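Local coordinates for protein methyltransferase (Geobacter sulfurreducens PCA, PDB 3C3P) that probably transfers a methyl group from S-adenosyl-L-methionine to an oxygen of an acceptor whose identity is not established, at residues Gln58-Pro63 and Ile127-Met132; Asp92-Ala97 and Leu112-Pro117; Asp133-Asn138 and Ala158-Arg163. One frame throughout, in Å; residues are numbered along the deposited sequence. Where two conformers were deposited one is given.

From the N terminus, three helices precede strand 59-63, the first element of contact 1. This contact closes the longest loop, pairing strand 59-63 with strand 127-133 in the middle of the sheet. Contact 2 is nested inside that loop: helix 91-104 packs on strand 110-114, which is the outermost strand at that end of the sheet in this chain, and Pro63 of contact 1 meets Pro117 of contact 2. Contact 3 opens after contact 1 has closed. It joins the loop 133-138 to the end of strand 154-159, the next strand in the sheet, and its Phe137 packs near both Pro63 and Pro117. Together they span the parallel part of the sheet, from its edge helix and strand through the central pair to strand 154-159.

Contact 1 (Gln58-Pro63 and Ile127-Met132); sequences QLVVVP and IDILFM
Asp128 turns its carboxylate onto the start of strand 59-63, where one oxygen serves two successive backbone amides: Gln58 N lies 2.8 Å from Asp128 OD2, and Leu59 N is 3.1 Å from that same Asp128 OD2. Both amides come in on the anti side of the carboxylate, the one from Gln58 further out of its plane. The backbone answers in the other direction, since Leu59 O accepts from both Asp128 N and Ile129 N as the chain turns its corner at Asp128. With an alanine here, the amides of Gln58 and Leu59 would probably lose their shared acceptor, and the start of the strand would be held less firmly to this corner. Beyond the corner, Val61 N to Ile129 O and Phe131 N to Val61 O are nearly straight bonds of parallel pairing.

On the face that carries Val60 and Ile129, these two side chains lean the same way. Further along, Val62 sets CG1 obliquely against the ring of Phe131, 3.8 Å from Phe131 CD2; helix 69-75 covers this face. On the face of Val61 and Leu130, Ile127 stands roughly perpendicular to Val61, with Ile127 CG1 3.6 Å from Val61 CG2. Leu130 has CG anti to its backbone N (chi1 178°), and a chi2 of 63° then turns CD1 to Pro63, 3.9 Å from Pro63 CG. Met146 of helix 139-146 touches both Ile127 and Leu130. Pro63 has no N-H to continue the pairing: its CD sits 3.0 Å from Phe131 O, a buried carbonyl oxygen without a hydrogen-bond partner. Two adjacent parallel strands sandwiched between helices form the centre of the Rossmann-like sheet, strand order 3-2-1-4-5-7-6, of class I S-adenosylmethionine-dependent methyltransferases.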
# COMPACT_ATOMS: atom_id res chain seq x y z
N GLN A 58 15.11 6.37 3.64
CA GLN A 58 16.37 7.09 3.53
C GLN A 58 17.15 6.49 2.35
O GLN A 58 17.93 7.18 1.69
CB GLN A 58 17.13 6.98 4.85
CG GLN A 58 16.28 7.45 6.04
CD GLN A 58 16.81 6.99 7.38
OE1 GLN A 58 16.03 6.58 8.24
NE2 GLN A 58 18.13 6.98 7.54
N LEU A 59 16.87 5.21 2.09
CA LEU A 59 17.50 4.43 1.00
C LEU A 59 16.59 3.43 0.31
O LEU A 59 15.97 2.55 0.91
CB LEU A 59 18.76 3.69 1.53
CG LEU A 59 19.59 2.83 0.54
CD1 LEU A 59 20.11 3.70 -0.63
CD2 LEU A 59 20.75 2.09 1.21
N VAL A 60 16.51 3.63 -0.98
CA VAL A 60 15.76 2.81 -1.90
C VAL A 60 16.74 2.25 -2.90
O VAL A 60 17.49 2.99 -3.53
CB VAL A 60 14.67 3.60 -2.68
CG1 VAL A 60 13.94 2.67 -3.68
CG2 VAL A 60 13.68 4.31 -1.73
N VAL A 61 16.69 0.93 -3.05
CA VAL A 61 17.55 0.20 -3.98
C VAL A 61 16.69 -0.53 -5.05
O VAL A 61 15.73 -1.24 -4.75
CB VAL A 61 18.52 -0.73 -3.21
CG1 VAL A 61 19.41 -1.55 -4.18
CG2 VAL A 61 19.38 0.13 -2.22
N VAL A 62 17.06 -0.25 -6.30
CA VAL A 62 16.38 -0.77 -7.47
C VAL A 62 17.36 -1.55 -8.35
O VAL A 62 18.04 -0.96 -9.19
CB VAL A 62 15.80 0.40 -8.30
CG1 VAL A 62 14.95 -0.12 -9.43
CG2 VAL A 62 14.99 1.33 -7.38
N PRO A 63 17.47 -2.87 -8.13
CA PRO A 63 18.37 -3.69 -8.94
C PRO A 63 17.70 -4.14 -10.21
O PRO A 63 16.94 -5.10 -10.18
CB PRO A 63 18.68 -4.90 -8.04
CG PRO A 63 17.81 -4.78 -6.83
CD PRO A 63 16.89 -3.61 -7.00
N ILE A 127 18.98 -0.82 3.74
CA ILE A 127 18.02 -0.56 2.65
C ILE A 127 16.62 -0.51 3.26
O ILE A 127 16.20 -1.44 3.94
CB ILE A 127 18.09 -1.64 1.54
CG1 ILE A 127 19.50 -1.70 0.90
CG2 ILE A 127 17.01 -1.39 0.46
CD1 ILE A 127 19.70 -2.90 -0.04
N ASP A 128 15.91 0.58 2.98
CA ASP A 128 14.53 0.83 3.49
C ASP A 128 13.50 0.27 2.55
O ASP A 128 12.45 -0.21 2.98
CB ASP A 128 14.30 2.32 3.75
CG ASP A 128 15.19 2.83 4.86
OD1 ASP A 128 15.22 2.18 5.93
OD2 ASP A 128 15.87 3.86 4.66
N ILE A 129 13.77 0.38 1.25
CA ILE A 129 12.89 -0.17 0.22
C ILE A 129 13.73 -0.88 -0.81
O ILE A 129 14.66 -0.32 -1.36
CB ILE A 129 12.01 0.86 -0.53
CG1 ILE A 129 11.04 1.55 0.41
CG2 ILE A 129 11.23 0.16 -1.63
CD1 ILE A 129 10.11 2.50 -0.27
N LEU A 130 13.42 -2.14 -1.01
CA LEU A 130 14.09 -2.96 -2.00
C LEU A 130 13.05 -3.32 -3.07
O LEU A 130 12.04 -4.02 -2.81
CB LEU A 130 14.72 -4.21 -1.39
CG LEU A 130 15.39 -5.12 -2.44
CD1 LEU A 130 16.54 -4.38 -3.13
CD2 LEU A 130 15.88 -6.45 -1.86
N PHE A 131 13.29 -2.79 -4.26
CA PHE A 131 12.41 -3.01 -5.40
C PHE A 131 12.88 -4.24 -6.15
O PHE A 131 14.09 -4.46 -6.33
CB PHE A 131 12.38 -1.81 -6.34
CG PHE A 131 11.49 -1.99 -7.54
CD1 PHE A 131 10.13 -1.69 -7.47
CD2 PHE A 131 12.00 -2.46 -8.74
CE1 PHE A 131 9.31 -1.84 -8.59
CE2 PHE A 131 11.17 -2.62 -9.86
CZ PHE A 131 9.84 -2.31 -9.77
N MSE A 132 11.92 -5.04 -6.58
CA MSE A 132 12.23 -6.25 -7.27
C MSE A 132 11.25 -6.62 -8.39
O MSE A 132 10.06 -6.37 -8.29
CB MSE A 132 12.12 -7.31 -6.19
CG MSE A 132 13.12 -8.30 -6.32
SE MSE A 132 12.58 -9.76 -5.24
CE MSE A 132 12.53 -8.89 -3.47

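Contact 2 (Asp92-Ala97 and Leu112-Pro117); sequences DNVEHA and LQVGDP. With EDO (1,2-ethanediol), chain J.
Val94 of the helix wedges both its methyl groups against the strand, and the closest packing is with Val114, whose CG2 lies only 3.4 Å from Val94 CG2, tighter than usual for two carbons. The two valines cross at a slant. A chi1 of 174° sets Val94 CG1 anti to the backbone N, and the methyls share the work: CG1 runs along Leu112, 3.9 Å from Leu112 CB, while CG2 meets Val114 and also approaches the backbone, 3.5 Å from Gln113 O. Val94 and Leu112 run past one another head to tail, so Leu112 CD1 reaches on beneath the next turn, 4.0 Å from Val94 O and 4.3 Å from Ala97 CB. This end is looser than the valine pair but more enclosed, with Leu101 and Met86 closing further around Leu112.

The tight spot thus lies at the solvent edge, for Val114 is exposed, and no hydrogen bond joins the two segments. Glu95 points away from the strand and forms a salt bridge with Arg99, and Asp92 is also directed away from the strand at its CB. There Asp92 OD2 lies 2.7 Å from O2 of a 1,2-ethanediol, probably from the crystallisation liquor, which is also hydrogen-bonded to Asp90.

Helix segment 92-97 runs nearly antiparallel to strand segment 112-114, at 161° and 8.2 Å between axes, as the returning arm of a beta-alpha-beta crossover from strand 83-88 to strand 110-114. Asn93 ND2 is bonded to Asp88 OD2, Asn93 OD1 takes the N-H of Leu67, and His96 ND1 is hydrogen-bonded to the carbonyl of the same leucine. His96 packs on helix 23-34, and Asp116 N-caps helix 117-121, so the unit sits between one helix beside it and another starting just past its edge strand.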
# COMPACT_ATOMS: atom_id res chain seq x y z
N ASP A 92 22.06 1.92 -21.84
CA ASP A 92 20.96 2.74 -22.42
C ASP A 92 19.86 3.03 -21.39
O ASP A 92 19.14 4.04 -21.47
CB ASP A 92 20.37 2.07 -23.66
CG ASP A 92 21.39 1.88 -24.77
OD1 ASP A 92 22.41 2.61 -24.82
OD2 ASP A 92 21.17 0.99 -25.62
N ASN A 93 19.73 2.10 -20.45
CA ASN A 93 18.76 2.22 -19.38
C ASN A 93 19.26 3.25 -18.42
O ASN A 93 18.54 4.15 -18.01
CB ASN A 93 18.54 0.89 -18.62
CG ASN A 93 17.63 -0.04 -19.37
OD1 ASN A 93 16.77 0.41 -20.14
ND2 ASN A 93 17.78 -1.34 -19.14
N VAL A 94 20.52 3.09 -18.08
CA VAL A 94 21.14 4.01 -17.12
C VAL A 94 21.14 5.43 -17.70
O VAL A 94 20.76 6.37 -17.01
CB VAL A 94 22.57 3.52 -16.69
CG1 VAL A 94 23.26 4.56 -15.79
CG2 VAL A 94 22.47 2.15 -16.00
N GLU A 95 21.49 5.56 -18.98
CA GLU A 95 21.53 6.89 -19.65
C GLU A 95 20.16 7.52 -19.79
O GLU A 95 19.99 8.73 -19.63
CB GLU A 95 22.19 6.80 -21.04
CG GLU A 95 22.19 8.14 -21.85
CD GLU A 95 23.00 9.27 -21.22
OE1 GLU A 95 23.61 9.06 -20.15
OE2 GLU A 95 23.03 10.38 -21.80
N HIS A 96 19.16 6.69 -20.05
CA HIS A 96 17.80 7.19 -20.20
C HIS A 96 17.34 7.79 -18.88
O HIS A 96 16.75 8.88 -18.84
CB HIS A 96 16.82 6.09 -20.63
CG HIS A 96 15.44 6.60 -20.89
ND1 HIS A 96 14.46 6.60 -19.93
CD2 HIS A 96 14.91 7.21 -21.97
CE1 HIS A 96 13.36 7.15 -20.42
NE2 HIS A 96 13.60 7.53 -21.65
N ALA A 97 17.64 7.07 -17.80
CA ALA A 97 17.27 7.52 -16.47
C ALA A 97 18.05 8.77 -16.09
O ALA A 97 17.51 9.69 -15.50
CB ALA A 97 17.51 6.42 -15.43
N LEU A 112 23.15 6.31 -9.99
CA LEU A 112 22.94 5.37 -11.10
C LEU A 112 24.21 4.63 -11.47
O LEU A 112 25.27 5.24 -11.67
CB LEU A 112 22.45 6.14 -12.33
CG LEU A 112 21.23 7.04 -12.16
CD1 LEU A 112 20.98 7.92 -13.38
CD2 LEU A 112 20.04 6.21 -11.88
N GLN A 113 24.09 3.32 -11.62
CA GLN A 113 25.24 2.47 -11.97
C GLN A 113 24.96 1.45 -13.04
O GLN A 113 23.90 0.82 -13.06
CB GLN A 113 25.74 1.67 -10.75
CG GLN A 113 25.92 2.43 -9.46
CD GLN A 113 26.82 1.67 -8.52
OE1 GLN A 113 27.82 1.08 -8.95
NE2 GLN A 113 26.51 1.73 -7.23
N VAL A 114 25.94 1.28 -13.91
CA VAL A 114 25.91 0.30 -14.98
C VAL A 114 26.69 -0.86 -14.39
O VAL A 114 27.84 -0.70 -13.99
CB VAL A 114 26.57 0.82 -16.30
CG1 VAL A 114 26.81 -0.32 -17.29
CG2 VAL A 114 25.73 1.94 -16.92
N GLY A 115 26.04 -2.02 -14.28
CA GLY A 115 26.70 -3.21 -13.72
C GLY A 115 25.74 -4.32 -13.34
O GLY A 115 24.58 -4.32 -13.73
N ASP A 116 26.24 -5.26 -12.54
CA ASP A 116 25.43 -6.39 -12.10
C ASP A 116 24.46 -5.93 -11.01
O ASP A 116 24.91 -5.53 -9.93
CB ASP A 116 26.27 -7.54 -11.55
CG ASP A 116 25.43 -8.75 -11.20
OD1 ASP A 116 24.71 -9.26 -12.09
OD2 ASP A 116 25.50 -9.20 -10.04
N PRO A 117 23.14 -6.04 -11.24
CA PRO A 117 22.21 -5.53 -10.23
C PRO A 117 22.39 -6.05 -8.78
O PRO A 117 22.49 -5.23 -7.85
CB PRO A 117 20.83 -5.93 -10.80
CG PRO A 117 21.05 -5.95 -12.27
CD PRO A 117 22.41 -6.51 -12.44
C1 EDO J . 21.80 -3.04 -26.84
O1 EDO J . 23.06 -3.66 -27.12
C2 EDO J . 21.94 -2.14 -25.62
O2 EDO J . 20.65 -1.66 -25.23

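Contact 3 (Asp133-Asn138 and Ala158-Arg163); sequences DCDVFN and AVNALR. With EDO (1,2-ethanediol), chain K.
Asn160 gives its amide to Asp133: Asn160 ND2 lies 2.7 Å from Asp133 OD1, approaching from above the carboxylate plane, with the amide and carboxylate planes 59° apart. From the opposite face of that plane comes Asp135 N, 2.9 Å from Asp133 OD1, which closes an Asx turn. One oxygen is thus gripped by two donors, one across the contact and one from its own loop. A chi1 of -174° extends the Asp133 carboxylate away from its own N and up to the amide. In the modelled conformer the Asp135 carboxylate lies close as well, nearly parallel to the amide plane; its OD2 is 3.2 Å from Asn160 ND2, but the angle is too poor for a hydrogen bond.

Beside this polar group the backbones hold together through Cys134 N, 3.0 Å from Val159 O. Cys134 tucks its sulfur against the strand, SG 3.7 Å from Ala158 CB, and Val159 lays CG2 against the backbone of Asp133, 3.9 Å from Asp133 CA.

A second shell fixes these groups. Asn201 donates to Asn160 OD1 and so settles which way the amide is turned, Gly165 N binds Asp135 OD2, and the loop folds back on itself as Val136 N and Phe137 N both reach Asp133 O. A 1,2-ethanediol, probably from the crystallisation liquor, sits at the same edge, its O2 3.0 Å from Asn160 O.

The result is two carboxylates gathered round the N-H group of Asn160 at the carboxyl ends of two adjacent parallel strands. In catechol O-methyltransferase the corresponding strand ends hold a divalent cation, but here Val159 probably takes the place of one carboxylate ligand and Asn160 turns its N-H, not its oxygen, to Asp133, so the geometry does not support cation binding of that kind.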
# COMPACT_ATOMS: atom_id res chain seq x y z
N ASP A 133 11.79 -7.19 -9.47
CA ASP A 133 10.99 -7.68 -10.62
C ASP A 133 11.02 -9.23 -10.65
O ASP A 133 12.04 -9.86 -10.91
CB ASP A 133 11.48 -7.09 -11.94
CG ASP A 133 10.58 -7.46 -13.13
OD1 ASP A 133 9.73 -8.38 -13.02
OD2 ASP A 133 10.75 -6.83 -14.20
N CYS A 134 9.87 -9.81 -10.36
CA CYS A 134 9.73 -11.26 -10.31
C CYS A 134 9.97 -11.96 -11.62
O CYS A 134 10.15 -13.18 -11.63
CB CYS A 134 8.35 -11.68 -9.78
SG CYS A 134 8.07 -11.22 -8.06
N ASP A 135 9.98 -11.22 -12.73
CA ASP A 135 10.24 -11.80 -14.06
C ASP A 135 11.70 -12.02 -14.32
O ASP A 135 12.09 -12.85 -15.13
CB ASP A 135 9.77 -10.87 -15.19
CG ASP A 135 8.30 -10.84 -15.36
OD1 ASP A 135 7.63 -11.74 -14.82
OD2 ASP A 135 7.81 -9.96 -16.08
N VAL A 136 12.50 -11.26 -13.60
CA VAL A 136 13.96 -11.28 -13.74
C VAL A 136 14.71 -12.03 -12.67
O VAL A 136 15.78 -12.59 -12.92
CB VAL A 136 14.52 -9.84 -13.72
CG1 VAL A 136 16.04 -9.85 -13.84
CG2 VAL A 136 13.91 -9.02 -14.82
N PHE A 137 14.16 -12.06 -11.47
CA PHE A 137 14.83 -12.72 -10.37
C PHE A 137 13.99 -13.68 -9.59
O PHE A 137 12.79 -13.48 -9.41
CB PHE A 137 15.29 -11.68 -9.36
CG PHE A 137 16.12 -10.59 -9.94
CD1 PHE A 137 17.47 -10.77 -10.17
CD2 PHE A 137 15.54 -9.37 -10.26
CE1 PHE A 137 18.24 -9.76 -10.72
CE2 PHE A 137 16.30 -8.36 -10.80
CZ PHE A 137 17.65 -8.55 -11.03
N ASN A 138 14.68 -14.69 -9.09
CA ASN A 138 14.12 -15.70 -8.21
C ASN A 138 14.13 -15.00 -6.84
O ASN A 138 15.19 -14.78 -6.24
CB ASN A 138 14.95 -17.00 -8.25
CG ASN A 138 14.47 -18.06 -7.26
OD1 ASN A 138 13.84 -17.75 -6.26
ND2 ASN A 138 14.84 -19.32 -7.52
N ALA A 158 7.83 -6.22 -4.87
CA ALA A 158 8.10 -7.15 -5.98
C ALA A 158 6.99 -7.08 -7.00
O ALA A 158 5.83 -7.41 -6.71
CB ALA A 158 8.29 -8.58 -5.47
N VAL A 159 7.34 -6.63 -8.20
CA VAL A 159 6.35 -6.49 -9.26
C VAL A 159 6.27 -7.75 -10.10
O VAL A 159 7.09 -8.68 -9.96
CB VAL A 159 6.60 -5.23 -10.14
CG1 VAL A 159 6.44 -3.94 -9.28
CG2 VAL A 159 7.96 -5.29 -10.89
N ASN A 160 5.28 -7.76 -10.97
CA ASN A 160 5.00 -8.91 -11.87
C ASN A 160 4.86 -10.19 -11.06
O ASN A 160 5.30 -11.27 -11.45
CB ASN A 160 6.09 -9.05 -12.94
CG ASN A 160 6.22 -7.81 -13.77
OD1 ASN A 160 5.23 -7.14 -14.04
ND2 ASN A 160 7.44 -7.48 -14.17
N ALA A 161 4.21 -10.03 -9.92
CA ALA A 161 3.95 -11.12 -8.95
C ALA A 161 2.83 -12.12 -9.32
O ALA A 161 2.86 -13.26 -8.84
CB ALA A 161 3.70 -10.56 -7.58
N LEU A 162 1.87 -11.71 -10.15
CA LEU A 162 0.73 -12.56 -10.56
C LEU A 162 0.80 -12.95 -12.01
O LEU A 162 0.29 -13.99 -12.41
CB LEU A 162 -0.63 -11.91 -10.23
CG LEU A 162 -0.88 -11.78 -8.73
CD1 LEU A 162 -2.16 -11.02 -8.48
CD2 LEU A 162 -0.89 -13.19 -8.04
N ARG A 163 1.42 -12.12 -12.81
CA ARG A 163 1.60 -12.42 -14.23
C ARG A 163 2.82 -11.69 -14.75
O ARG A 163 3.26 -10.69 -14.19
CB ARG A 163 0.37 -12.04 -15.04
CG ARG A 163 0.19 -10.58 -15.15
CD ARG A 163 -1.07 -10.26 -15.87
NE ARG A 163 -1.26 -8.81 -15.96
CZ ARG A 163 -2.36 -8.24 -16.42
NH1 ARG A 163 -3.37 -8.97 -16.83
NH2 ARG A 163 -2.46 -6.92 -16.47
C1 EDO K . 6.12 -14.18 -13.38
O1 EDO K . 6.57 -12.89 -12.92
C2 EDO K . 4.69 -14.52 -12.95
O2 EDO K . 4.48 -14.11 -11.59